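Local structure of cyclopropane mycolic acid synthase MmaA2 (Mycobacterium tuberculosis, 1TPY) at residues Leu166-Gln176 with Gln204-Glu212. The protein catalyses the S-adenosylmethionine-dependent conversion of a distal double bond of mycolic acids into a cis cyclopropane ring, a modification important for the mycobacterial cell envelope. Residues are numbered along the deposited sequence; the frame is centred on the assembly and turned at random.
With 16A (cetyl-trimethyl-ammonium), chain D; CO3 (carbonate ion), chain B.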
loop_
_atom_site.group_PDB
_atom_site.type_symbol
_atom_site.label_atom_id
_atom_site.label_comp_id
_atom_site.label_asym_id
_atom_site.label_seq_id
_atom_site.Cartn_x
_atom_site.Cartn_y
_atom_site.Cartn_z
ATOM N N LEU A 166 -4.324 6.913 5.909
ATOM C CA LEU A 166 -4.133 5.478 5.935
ATOM C C LEU A 166 -4.951 4.826 4.835
ATOM O O LEU A 166 -6.170 4.722 4.933
ATOM C CB LEU A 166 -4.563 4.914 7.289
ATOM C CG LEU A 166 -4.055 3.527 7.700
ATOM C CD1 LEU A 166 -5.043 2.927 8.682
ATOM C CD2 LEU A 166 -3.910 2.623 6.511
ATOM N N HIS A 167 -4.266 4.392 3.787
ATOM C CA HIS A 167 -4.904 3.732 2.661
ATOM C C HIS A 167 -4.598 2.252 2.825
ATOM O O HIS A 167 -3.431 1.848 2.864
ATOM C CB HIS A 167 -4.325 4.278 1.352
ATOM C CG HIS A 167 -4.686 3.483 0.135
ATOM N ND1 HIS A 167 -5.024 4.077 -1.062
ATOM C CD2 HIS A 167 -4.672 2.148 -0.100
ATOM C CE1 HIS A 167 -5.198 3.143 -1.981
ATOM N NE2 HIS A 167 -4.989 1.965 -1.424
ATOM N N THR A 168 -5.639 1.439 2.930
ATOM C CA THR A 168 -5.424 0.018 3.119
ATOM C C THR A 168 -6.582 -0.836 2.665
ATOM O O THR A 168 -7.727 -0.383 2.566
ATOM C CB THR A 168 -5.160 -0.319 4.610
ATOM O OG1 THR A 168 -5.036 -1.737 4.765
ATOM C CG2 THR A 168 -6.302 0.164 5.483
ATOM N N ILE A 169 -6.265 -2.086 2.368
ATOM C CA ILE A 169 -7.277 -3.031 1.964
ATOM C C ILE A 169 -8.012 -3.371 3.247
ATOM O O ILE A 169 -7.402 -3.449 4.310
ATOM C CB ILE A 169 -6.643 -4.307 1.397
ATOM C CG1 ILE A 169 -5.998 -4.001 0.047
ATOM C CG2 ILE A 169 -7.695 -5.411 1.277
ATOM C CD1 ILE A 169 -5.190 -5.148 -0.507
ATOM N N THR A 170 -9.325 -3.527 3.159
ATOM C CA THR A 170 -10.105 -3.895 4.326
ATOM C C THR A 170 -10.944 -5.096 3.932
ATOM O O THR A 170 -11.458 -5.170 2.814
ATOM C CB THR A 170 -11.040 -2.757 4.795
ATOM O OG1 THR A 170 -11.910 -2.382 3.726
ATOM C CG2 THR A 170 -10.236 -1.542 5.233
ATOM N N GLY A 171 -11.054 -6.055 4.840
ATOM C CA GLY A 171 -11.852 -7.224 4.557
ATOM C C GLY A 171 -13.192 -7.026 5.230
ATOM O O GLY A 171 -13.279 -6.366 6.267
ATOM N N LEU A 172 -14.246 -7.559 4.631
ATOM C CA LEU A 172 -15.566 -7.448 5.227
ATOM C C LEU A 172 -15.619 -8.409 6.402
ATOM O O LEU A 172 -14.960 -9.443 6.387
ATOM C CB LEU A 172 -16.651 -7.852 4.227
ATOM C CG LEU A 172 -17.231 -6.812 3.274
ATOM C CD1 LEU A 172 -16.159 -6.284 2.329
ATOM C CD2 LEU A 172 -18.371 -7.463 2.500
ATOM N N THR A 173 -16.393 -8.066 7.421
ATOM C CA THR A 173 -16.549 -8.958 8.557
ATOM C C THR A 173 -17.420 -10.091 8.021
ATOM O O THR A 173 -17.953 -9.993 6.913
ATOM C CB THR A 173 -17.289 -8.270 9.716
ATOM O OG1 THR A 173 -18.577 -7.823 9.263
ATOM C CG2 THR A 173 -16.487 -7.064 10.218
ATOM N N ARG A 174 -17.567 -11.162 8.791
ATOM C CA ARG A 174 -18.393 -12.275 8.348
ATOM C C ARG A 174 -19.836 -11.800 8.200
ATOM O O ARG A 174 -20.549 -12.224 7.294
ATOM C CB ARG A 174 -18.319 -13.427 9.352
ATOM C CG ARG A 174 -16.916 -13.998 9.547
ATOM C CD ARG A 174 -16.853 -14.949 10.746
ATOM N NE ARG A 174 -17.613 -16.178 10.531
ATOM C CZ ARG A 174 -17.311 -17.093 9.614
ATOM N NH1 ARG A 174 -18.059 -18.180 9.489
ATOM N NH2 ARG A 174 -16.258 -16.924 8.825
ATOM N N GLN A 175 -20.259 -10.908 9.088
ATOM C CA GLN A 175 -21.628 -10.404 9.046
ATOM C C GLN A 175 -21.854 -9.538 7.816
ATOM O O GLN A 175 -22.910 -9.607 7.192
ATOM C CB GLN A 175 -21.953 -9.614 10.324
ATOM C CG GLN A 175 -23.407 -9.112 10.413
ATOM C CD GLN A 175 -24.435 -10.236 10.290
ATOM O OE1 GLN A 175 -25.334 -10.181 9.453
ATOM N NE2 GLN A 175 -24.301 -11.259 11.124
ATOM N N GLN A 176 -20.869 -8.720 7.461
ATOM C CA GLN A 176 -21.014 -7.865 6.290
ATOM C C GLN A 176 -21.155 -8.737 5.046
ATOM O O GLN A 176 -21.954 -8.436 4.161
ATOM C CB GLN A 176 -19.823 -6.912 6.161
ATOM C CG GLN A 176 -19.727 -5.911 7.319
ATOM C CD GLN A 176 -18.511 -4.994 7.221
ATOM O OE1 GLN A 176 -17.413 -5.430 6.882
ATOM N NE2 GLN A 176 -18.706 -3.721 7.533
ATOM N N GLN A 204 -2.332 -9.663 6.866
ATOM C CA GLN A 204 -3.563 -9.690 7.654
ATOM C C GLN A 204 -4.332 -8.380 7.478
ATOM O O GLN A 204 -4.224 -7.473 8.302
ATOM C CB GLN A 204 -3.234 -9.865 9.143
ATOM C CG GLN A 204 -2.221 -10.961 9.454
ATOM C CD GLN A 204 -1.754 -10.939 10.904
ATOM O OE1 GLN A 204 -0.758 -11.579 11.258
ATOM N NE2 GLN A 204 -2.474 -10.205 11.750
ATOM N N PRO A 205 -5.134 -8.269 6.413
ATOM C CA PRO A 205 -5.885 -7.028 6.211
ATOM C C PRO A 205 -6.807 -6.754 7.390
ATOM O O PRO A 205 -7.360 -7.672 7.988
ATOM C CB PRO A 205 -6.669 -7.309 4.941
ATOM C CG PRO A 205 -6.982 -8.770 5.084
ATOM C CD PRO A 205 -5.651 -9.339 5.540
ATOM N N PRO A 206 -6.968 -5.482 7.758
ATOM C CA PRO A 206 -7.860 -5.210 8.880
ATOM C C PRO A 206 -9.292 -5.166 8.359
ATOM O O PRO A 206 -9.532 -5.224 7.151
ATOM C CB PRO A 206 -7.404 -3.836 9.338
ATOM C CG PRO A 206 -7.114 -3.168 8.028
ATOM C CD PRO A 206 -6.325 -4.242 7.287
ATOM N N THR A 207 -10.240 -5.080 9.283
ATOM C CA THR A 207 -11.635 -4.946 8.926
ATOM C C THR A 207 -11.829 -3.447 9.110
ATOM O O THR A 207 -10.982 -2.799 9.722
ATOM C CB THR A 207 -12.549 -5.730 9.892
ATOM O OG1 THR A 207 -13.900 -5.649 9.436
ATOM C CG2 THR A 207 -12.489 -5.157 11.276
ATOM N N ILE A 208 -12.913 -2.882 8.590
ATOM C CA ILE A 208 -13.126 -1.446 8.742
ATOM C C ILE A 208 -13.240 -1.025 10.205
ATOM O O ILE A 208 -12.609 -0.056 10.622
ATOM C CB ILE A 208 -14.391 -0.966 7.968
ATOM C CG1 ILE A 208 -14.103 -0.946 6.461
ATOM C CG2 ILE A 208 -14.807 0.427 8.448
ATOM C CD1 ILE A 208 -15.338 -0.698 5.594
ATOM N N GLU A 209 -14.033 -1.750 10.984
ATOM C CA GLU A 209 -14.200 -1.410 12.391
ATOM C C GLU A 209 -12.880 -1.480 13.158
ATOM O O GLU A 209 -12.672 -0.724 14.101
ATOM C CB GLU A 209 -15.247 -2.319 13.052
ATOM C CG GLU A 209 -14.989 -3.806 12.868
ATOM C CD GLU A 209 -16.095 -4.658 13.442
ATOM O OE1 GLU A 209 -17.245 -4.179 13.487
ATOM O OE2 GLU A 209 -15.824 -5.808 13.839
ATOM N N MET A 210 -11.986 -2.377 12.751
ATOM C CA MET A 210 -10.692 -2.500 13.424
ATOM C C MET A 210 -9.888 -1.211 13.294
ATOM O O MET A 210 -9.302 -0.740 14.269
ATOM C CB MET A 210 -9.884 -3.663 12.848
ATOM C CG MET A 210 -10.288 -5.038 13.362
ATOM S SD MET A 210 -9.382 -6.359 12.499
ATOM C CE MET A 210 -7.725 -5.806 12.793
ATOM N N VAL A 211 -9.852 -0.653 12.084
ATOM C CA VAL A 211 -9.133 0.595 11.830
ATOM C C VAL A 211 -9.765 1.737 12.628
ATOM O O VAL A 211 -9.066 2.494 13.303
ATOM C CB VAL A 211 -9.162 0.971 10.329
ATOM C CG1 VAL A 211 -8.518 2.338 10.119
ATOM C CG2 VAL A 211 -8.429 -0.081 9.511
ATOM N N GLU A 212 -11.088 1.852 12.549
ATOM C CA GLU A 212 -11.812 2.908 13.261
ATOM C C GLU A 212 -11.599 2.833 14.767
ATOM O O GLU A 212 -11.190 3.803 15.394
ATOM C CB GLU A 212 -13.317 2.822 12.986
ATOM C CG GLU A 212 -13.696 2.895 11.520
ATOM C CD GLU A 212 -15.200 2.793 11.314
ATOM O OE1 GLU A 212 -15.826 1.871 11.889
ATOM O OE2 GLU A 212 -15.753 3.628 10.575
HETATM C C1 16A D . -3.425 -6.578 -4.858
HETATM C C2 16A D . -3.407 -7.359 -3.544
HETATM C C3 16A D . -4.835 -7.767 -3.144
HETATM C C4 16A D . -4.951 -8.572 -1.857
HETATM C C5 16A D . -6.430 -8.901 -1.598
HETATM C C6 16A D . -6.716 -9.715 -0.326
HETATM C C7 16A D . -6.158 -11.156 -0.223
HETATM C C8 16A D . -6.030 -11.786 1.185
HETATM C C9 16A D . -5.304 -10.955 2.270
HETATM C C10 16A D . -3.807 -10.653 2.024
HETATM C C11 16A D . -3.209 -9.470 2.826
HETATM C C12 16A D . -1.891 -8.904 2.275
HETATM C C13 16A D . -2.106 -7.608 1.486
HETATM C C14 16A D . -0.803 -7.110 0.864
HETATM C C15 16A D . -1.169 -5.980 -0.114
HETATM C C16 16A D . 0.112 -5.567 -0.867
HETATM N N1 16A D . 0.233 -4.516 -1.967
HETATM C C17 16A D . 1.338 -4.207 -2.666
HETATM C C18 16A D . -0.804 -4.746 -3.045
HETATM C C19 16A D . -0.123 -3.168 -1.381
HETATM C C CO3 B . -3.807 -1.343 -1.229
HETATM O O1 CO3 B . -4.308 -0.526 -2.372
HETATM O O2 CO3 B . -3.215 -2.533 -1.457
HETATM O O3 CO3 B . -3.952 -0.891 0.042
HETATM O O HOH W 1 -14.841 -4.323 7.133
#
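G171 and P206 tie the end of strand 163-171 to the P205-P206 loop leading into helix 208-218: G171 N donates to P206 O at 2.9 Å, nearly straight at 160°. The same carbonyl oxygen also takes a CA-H...O contact from T170. One residue earlier on the strand, the P206 ring lies against the backbone, its CD 3.3 Å from I169 O, while T168 OG1 gives its proton to that I169 oxygen. Packing is close here. I208 lays CG1 across the T170 side chain, whose OG1 is held by N281, and deeper down L166 CD1 meets V211 CG1 tip to tip at 3.8 Å. V211 gets there by swinging CG1 anti to its backbone N (chi1 175°).

Toward T173 the fit is looser and wetter. One water gives its protons to G171 O and Q176 OE1 and accepts from T207 OG1 and I208 N, so it takes up the N-H of I208 at the start of helix 208-218, where the N-cap residue T207 makes no side-chain capping bond. Q176 OE1 also accepts from T173 N, and T173 OG1 in turn takes Q176 N, a capping box starting helix 174-179. E209, out in solvent, brings OE2 no nearer than 3.9 Å to T173 CG2.

On the ligand side, P205 CD rests 3.7 Å from C11 of the cetyl-trimethyl-ammonium tail and I169 CD1 touches its C4, while H167 NE2 donates to the carbonate. This strand end and the P205-P206 segment thus help wall the detergent-tail pocket, probably where the substrate acyl chain lies, beside the cofactor site on the Rossmann-like sheet of an S-adenosylmethionine-dependent methyltransferase.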